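Local coordinates for protein alpha-ketoglutarate-dependent non-heme iron oxygenase EasH (Aspergillus japonicus, PDB 5M0T) that uses non-heme iron and 2-oxoglutarate to carry out an oxidation in the biosynthesis of the ergot alkaloid cycloclavine, at residues F87-G99 against L247-V259. Residues are numbered along the deposited sequence; the frame is centred on the assembly and turned at random.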
loop_
_atom_site.group_PDB
_atom_site.type_symbol
_atom_site.label_atom_id
_atom_site.label_comp_id
_atom_site.label_asym_id
_atom_site.label_seq_id
_atom_site.Cartn_x
_atom_site.Cartn_y
_atom_site.Cartn_z
ATOM N N PHE A 87 2.487 -5.784 -22.377
ATOM C CA PHE A 87 2.052 -5.141 -21.135
ATOM C C PHE A 87 3.208 -4.332 -20.524
ATOM O O PHE A 87 3.084 -3.140 -20.257
ATOM C CB PHE A 87 1.553 -6.192 -20.134
ATOM C CG PHE A 87 0.879 -5.618 -18.946
ATOM C CD1 PHE A 87 1.617 -5.174 -17.854
ATOM C CD2 PHE A 87 -0.501 -5.541 -18.902
ATOM C CE1 PHE A 87 0.986 -4.619 -16.755
ATOM C CE2 PHE A 87 -1.136 -5.005 -17.803
ATOM C CZ PHE A 87 -0.398 -4.535 -16.726
ATOM N N ARG A 88 4.325 -5.015 -20.305
ATOM C CA ARG A 88 5.517 -4.413 -19.724
ATOM C C ARG A 88 6.015 -3.163 -20.462
ATOM O O ARG A 88 6.325 -2.183 -19.818
ATOM C CB ARG A 88 6.646 -5.443 -19.667
ATOM C CG ARG A 88 6.449 -6.520 -18.611
ATOM C CD ARG A 88 7.743 -7.287 -18.378
ATOM N NE ARG A 88 8.253 -7.935 -19.589
ATOM C CZ ARG A 88 7.802 -9.072 -20.117
ATOM N NH1 ARG A 88 6.779 -9.735 -19.575
ATOM N NH2 ARG A 88 8.377 -9.538 -21.219
ATOM N N ASP A 89 6.062 -3.215 -21.795
ATOM C CA ASP A 89 6.735 -2.192 -22.627
ATOM C C ASP A 89 5.801 -1.158 -23.267
ATOM O O ASP A 89 6.154 0.011 -23.339
ATOM C CB ASP A 89 7.514 -2.863 -23.754
ATOM C CG ASP A 89 8.596 -3.804 -23.262
ATOM O OD1 ASP A 89 8.797 -3.937 -22.039
ATOM O OD2 ASP A 89 9.261 -4.421 -24.132
ATOM N N GLU A 90 4.636 -1.586 -23.751
ATOM C CA GLU A 90 3.718 -0.695 -24.467
ATOM C C GLU A 90 2.706 -0.061 -23.513
ATOM O O GLU A 90 2.625 1.157 -23.424
ATOM C CB GLU A 90 3.034 -1.435 -25.630
ATOM C CG GLU A 90 4.036 -2.162 -26.537
ATOM C CD GLU A 90 3.486 -2.642 -27.885
ATOM O OE1 GLU A 90 2.575 -2.009 -28.468
ATOM O OE2 GLU A 90 3.997 -3.665 -28.386
ATOM N N LEU A 91 1.976 -0.878 -22.762
ATOM C CA LEU A 91 0.919 -0.372 -21.872
ATOM C C LEU A 91 1.439 0.382 -20.638
ATOM O O LEU A 91 0.897 1.438 -20.280
ATOM C CB LEU A 91 -0.003 -1.501 -21.431
ATOM C CG LEU A 91 -0.761 -2.161 -22.578
ATOM C CD1 LEU A 91 -1.484 -3.397 -22.057
ATOM C CD2 LEU A 91 -1.738 -1.185 -23.232
ATOM N N MET A 92 2.482 -0.137 -19.997
ATOM C CA MET A 92 3.051 0.532 -18.833
ATOM C C MET A 92 3.831 1.819 -19.171
ATOM O O MET A 92 4.207 2.547 -18.245
ATOM C CB MET A 92 3.913 -0.427 -17.997
ATOM C CG MET A 92 3.125 -1.481 -17.222
ATOM S SD MET A 92 1.830 -0.821 -16.134
ATOM C CE MET A 92 0.379 -0.918 -17.190
ATOM N N ASN A 93 4.053 2.109 -20.462
ATOM C CA ASN A 93 4.616 3.389 -20.897
ATOM C C ASN A 93 3.647 4.245 -21.718
ATOM O O ASN A 93 4.057 5.233 -22.325
ATOM C CB ASN A 93 5.867 3.120 -21.724
ATOM C CG ASN A 93 6.966 2.499 -20.909
ATOM O OD1 ASN A 93 7.544 3.155 -20.021
ATOM N ND2 ASN A 93 7.266 1.233 -21.192
ATOM N N ASP A 94 2.370 3.884 -21.752
ATOM C CA ASP A 94 1.401 4.594 -22.588
ATOM C C ASP A 94 1.141 6.022 -22.076
ATOM O O ASP A 94 0.684 6.215 -20.950
ATOM C CB ASP A 94 0.082 3.824 -22.643
ATOM C CG ASP A 94 -0.836 4.331 -23.725
ATOM O OD1 ASP A 94 -1.830 5.010 -23.408
ATOM O OD2 ASP A 94 -0.553 4.083 -24.914
ATOM N N GLU A 95 1.423 7.012 -22.923
ATOM C CA GLU A 95 1.233 8.419 -22.568
ATOM C C GLU A 95 -0.187 8.795 -22.181
ATOM O O GLU A 95 -0.364 9.606 -21.290
ATOM C CB GLU A 95 1.756 9.341 -23.678
ATOM C CG GLU A 95 3.267 9.509 -23.544
ATOM C CD GLU A 95 3.997 9.852 -24.830
ATOM O OE1 GLU A 95 3.914 9.069 -25.800
ATOM O OE2 GLU A 95 4.702 10.888 -24.853
ATOM N N LEU A 96 -1.192 8.216 -22.824
ATOM C CA LEU A 96 -2.571 8.509 -22.445
ATOM C C LEU A 96 -2.900 7.963 -21.038
ATOM O O LEU A 96 -3.497 8.664 -20.229
ATOM C CB LEU A 96 -3.573 7.988 -23.485
ATOM C CG LEU A 96 -5.044 8.213 -23.119
ATOM C CD1 LEU A 96 -5.309 9.696 -22.952
ATOM C CD2 LEU A 96 -5.972 7.630 -24.161
ATOM N N LEU A 97 -2.499 6.727 -20.757
ATOM C CA LEU A 97 -2.697 6.144 -19.432
ATOM C C LEU A 97 -2.077 7.035 -18.358
ATOM O O LEU A 97 -2.710 7.361 -17.369
ATOM C CB LEU A 97 -2.100 4.731 -19.367
ATOM C CG LEU A 97 -2.255 3.900 -18.082
ATOM C CD1 LEU A 97 -2.428 2.415 -18.419
ATOM C CD2 LEU A 97 -1.093 4.106 -17.120
ATOM N N HIS A 98 -0.838 7.434 -18.572
ATOM C CA HIS A 98 -0.127 8.239 -17.594
ATOM C C HIS A 98 -0.681 9.653 -17.451
ATOM O O HIS A 98 -0.714 10.177 -16.351
ATOM C CB HIS A 98 1.360 8.259 -17.915
ATOM C CG HIS A 98 2.029 6.960 -17.638
ATOM N ND1 HIS A 98 2.248 6.508 -16.358
ATOM C CD2 HIS A 98 2.488 5.997 -18.465
ATOM C CE1 HIS A 98 2.832 5.325 -16.404
ATOM N NE2 HIS A 98 2.987 4.994 -17.671
ATOM N N GLY A 99 -1.135 10.259 -18.544
ATOM C CA GLY A 99 -1.772 11.583 -18.472
ATOM C C GLY A 99 -3.018 11.579 -17.599
ATOM O O GLY A 99 -3.208 12.476 -16.786
ATOM N N LEU A 247 13.643 -10.013 -15.170
ATOM C CA LEU A 247 12.543 -9.517 -16.020
ATOM C C LEU A 247 12.284 -8.009 -15.816
ATOM O O LEU A 247 12.088 -7.275 -16.780
ATOM C CB LEU A 247 11.266 -10.322 -15.758
ATOM C CG LEU A 247 10.111 -10.217 -16.749
ATOM C CD1 LEU A 247 10.522 -10.720 -18.132
ATOM C CD2 LEU A 247 8.872 -10.977 -16.242
ATOM N N VAL A 248 12.297 -7.565 -14.565
ATOM C CA VAL A 248 12.092 -6.155 -14.242
ATOM C C VAL A 248 13.133 -5.263 -14.931
ATOM O O VAL A 248 12.799 -4.193 -15.435
ATOM C CB VAL A 248 12.062 -5.925 -12.707
ATOM C CG1 VAL A 248 12.080 -4.441 -12.353
ATOM C CG2 VAL A 248 10.832 -6.587 -12.096
ATOM N N GLU A 249 14.374 -5.737 -14.989
ATOM C CA GLU A 249 15.474 -4.979 -15.607
ATOM C C GLU A 249 15.394 -4.827 -17.134
ATOM O O GLU A 249 16.186 -4.062 -17.703
ATOM C CB GLU A 249 16.836 -5.551 -15.180
ATOM C CG GLU A 249 17.081 -5.379 -13.688
ATOM C CD GLU A 249 18.462 -5.799 -13.235
ATOM O OE1 GLU A 249 19.014 -6.796 -13.755
ATOM O OE2 GLU A 249 19.011 -5.106 -12.351
ATOM N N THR A 250 14.449 -5.517 -17.785
ATOM C CA THR A 250 14.134 -5.286 -19.204
ATOM C C THR A 250 13.208 -4.083 -19.469
ATOM O O THR A 250 13.053 -3.673 -20.616
ATOM C CB THR A 250 13.454 -6.513 -19.849
ATOM O OG1 THR A 250 12.222 -6.786 -19.181
ATOM C CG2 THR A 250 14.354 -7.738 -19.775
ATOM N N MET A 251 12.603 -3.522 -18.425
ATOM C CA MET A 251 11.571 -2.499 -18.590
ATOM C C MET A 251 12.165 -1.093 -18.453
ATOM O O MET A 251 13.292 -0.920 -17.977
ATOM C CB MET A 251 10.480 -2.693 -17.545
ATOM C CG MET A 251 10.000 -4.129 -17.347
ATOM S SD MET A 251 8.716 -4.160 -16.075
ATOM C CE MET A 251 8.777 -5.856 -15.523
ATOM N N THR A 252 11.395 -0.094 -18.873
ATOM C CA THR A 252 11.780 1.302 -18.707
ATOM C C THR A 252 11.617 1.656 -17.226
ATOM O O THR A 252 10.783 1.045 -16.537
ATOM C CB THR A 252 10.887 2.258 -19.512
ATOM O OG1 THR A 252 9.533 2.173 -19.017
ATOM C CG2 THR A 252 10.933 1.939 -21.014
ATOM N N PRO A 253 12.383 2.654 -16.732
ATOM C CA PRO A 253 12.216 3.135 -15.356
ATOM C C PRO A 253 10.753 3.406 -14.957
ATOM O O PRO A 253 10.349 3.049 -13.853
ATOM C CB PRO A 253 13.016 4.445 -15.347
ATOM C CG PRO A 253 14.078 4.245 -16.379
ATOM C CD PRO A 253 13.492 3.337 -17.427
ATOM N N LEU A 254 9.981 4.019 -15.857
ATOM C CA LEU A 254 8.586 4.352 -15.599
ATOM C C LEU A 254 7.727 3.091 -15.454
ATOM O O LEU A 254 6.884 3.029 -14.572
ATOM C CB LEU A 254 8.020 5.233 -16.717
ATOM C CG LEU A 254 6.528 5.596 -16.688
ATOM C CD1 LEU A 254 6.159 6.283 -15.386
ATOM C CD2 LEU A 254 6.202 6.491 -17.876
ATOM N N ALA A 255 7.935 2.112 -16.334
ATOM C CA ALA A 255 7.241 0.826 -16.222
ATOM C C ALA A 255 7.651 0.079 -14.947
ATOM O O ALA A 255 6.794 -0.511 -14.281
ATOM C CB ALA A 255 7.463 -0.037 -17.456
ATOM N N GLN A 256 8.935 0.136 -14.593
ATOM C CA GLN A 256 9.422 -0.453 -13.327
ATOM C C GLN A 256 8.697 0.119 -12.110
ATOM O O GLN A 256 8.338 -0.615 -11.189
ATOM C CB GLN A 256 10.928 -0.249 -13.157
ATOM C CG GLN A 256 11.788 -1.016 -14.149
ATOM C CD GLN A 256 13.276 -0.835 -13.899
ATOM O OE1 GLN A 256 13.711 0.181 -13.375
ATOM N NE2 GLN A 256 14.060 -1.839 -14.264
ATOM N N LYS A 257 8.477 1.432 -12.126
ATOM C CA LYS A 257 7.776 2.119 -11.062
ATOM C C LYS A 257 6.314 1.683 -10.939
ATOM O O LYS A 257 5.803 1.600 -9.829
ATOM C CB LYS A 257 7.848 3.618 -11.287
ATOM C CG LYS A 257 7.318 4.477 -10.156
ATOM C CD LYS A 257 7.601 5.944 -10.464
ATOM C CE LYS A 257 6.921 6.852 -9.457
ATOM N NZ LYS A 257 6.996 8.288 -9.854
ATOM N N MET A 258 5.660 1.423 -12.071
ATOM C CA MET A 258 4.271 0.963 -12.083
ATOM C C MET A 258 4.116 -0.427 -11.453
ATOM O O MET A 258 3.158 -0.670 -10.738
ATOM C CB MET A 258 3.707 0.909 -13.513
ATOM C CG MET A 258 3.606 2.238 -14.249
ATOM S SD MET A 258 2.710 3.473 -13.320
ATOM C CE MET A 258 4.055 4.357 -12.516
ATOM N N VAL A 259 5.065 -1.318 -11.722
ATOM C CA VAL A 259 5.001 -2.688 -11.237
ATOM C C VAL A 259 5.659 -2.916 -9.864
ATOM O O VAL A 259 5.921 -4.056 -9.492
ATOM C CB VAL A 259 5.540 -3.688 -12.295
ATOM C CG1 VAL A 259 4.811 -3.511 -13.625
ATOM C CG2 VAL A 259 7.045 -3.578 -12.492
#
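Helix 253-258, from the region after strand 222-231, packs mainly through apolar side chains against the turn joining helices 85-91 and 95-105. A255 sits at the middle: its CB lies 3.6 Å from CB of M92, with the two CA atoms only 4.9 Å apart. M92 is bent beyond CG, and its SD rests 3.7 Å from CB of M258, while both methionines also reach strand 222-231, at L227 and M229.

H98, on helix 95-105, meets helix 253-258 with its imidazole. The CD2 methyl of L254 makes a CH-pi contact over one face of the ring, 3.8 Å from its centroid; SD of M258 lies at the ring edge. Two hydrogen bonds fix the ring's rotation: NE2 donates nearly straight (168°) to the carbonyl O of M92, and ND1 pairs with the hydroxyl of Y112.

At the helix start, T252 is the N-cap, its OG1 accepting from A255 N. The same hydroxyl faces OD1 of N93, but the modelled 2.4 Å is too short for the length to be trusted, while ND2 of N93 holds D89 O at 2.7 Å. Farther out, L247 CD1 lies 3.7 Å over the R88 guanidinium, whose NH1 bonds to P81 O.

This is an N-capped helix docked against the type I turn that links helices 85-91 and 95-105, packing against strands 222-231 and 112-122 of the cupin-type beta core of a PhyH-family oxygenase.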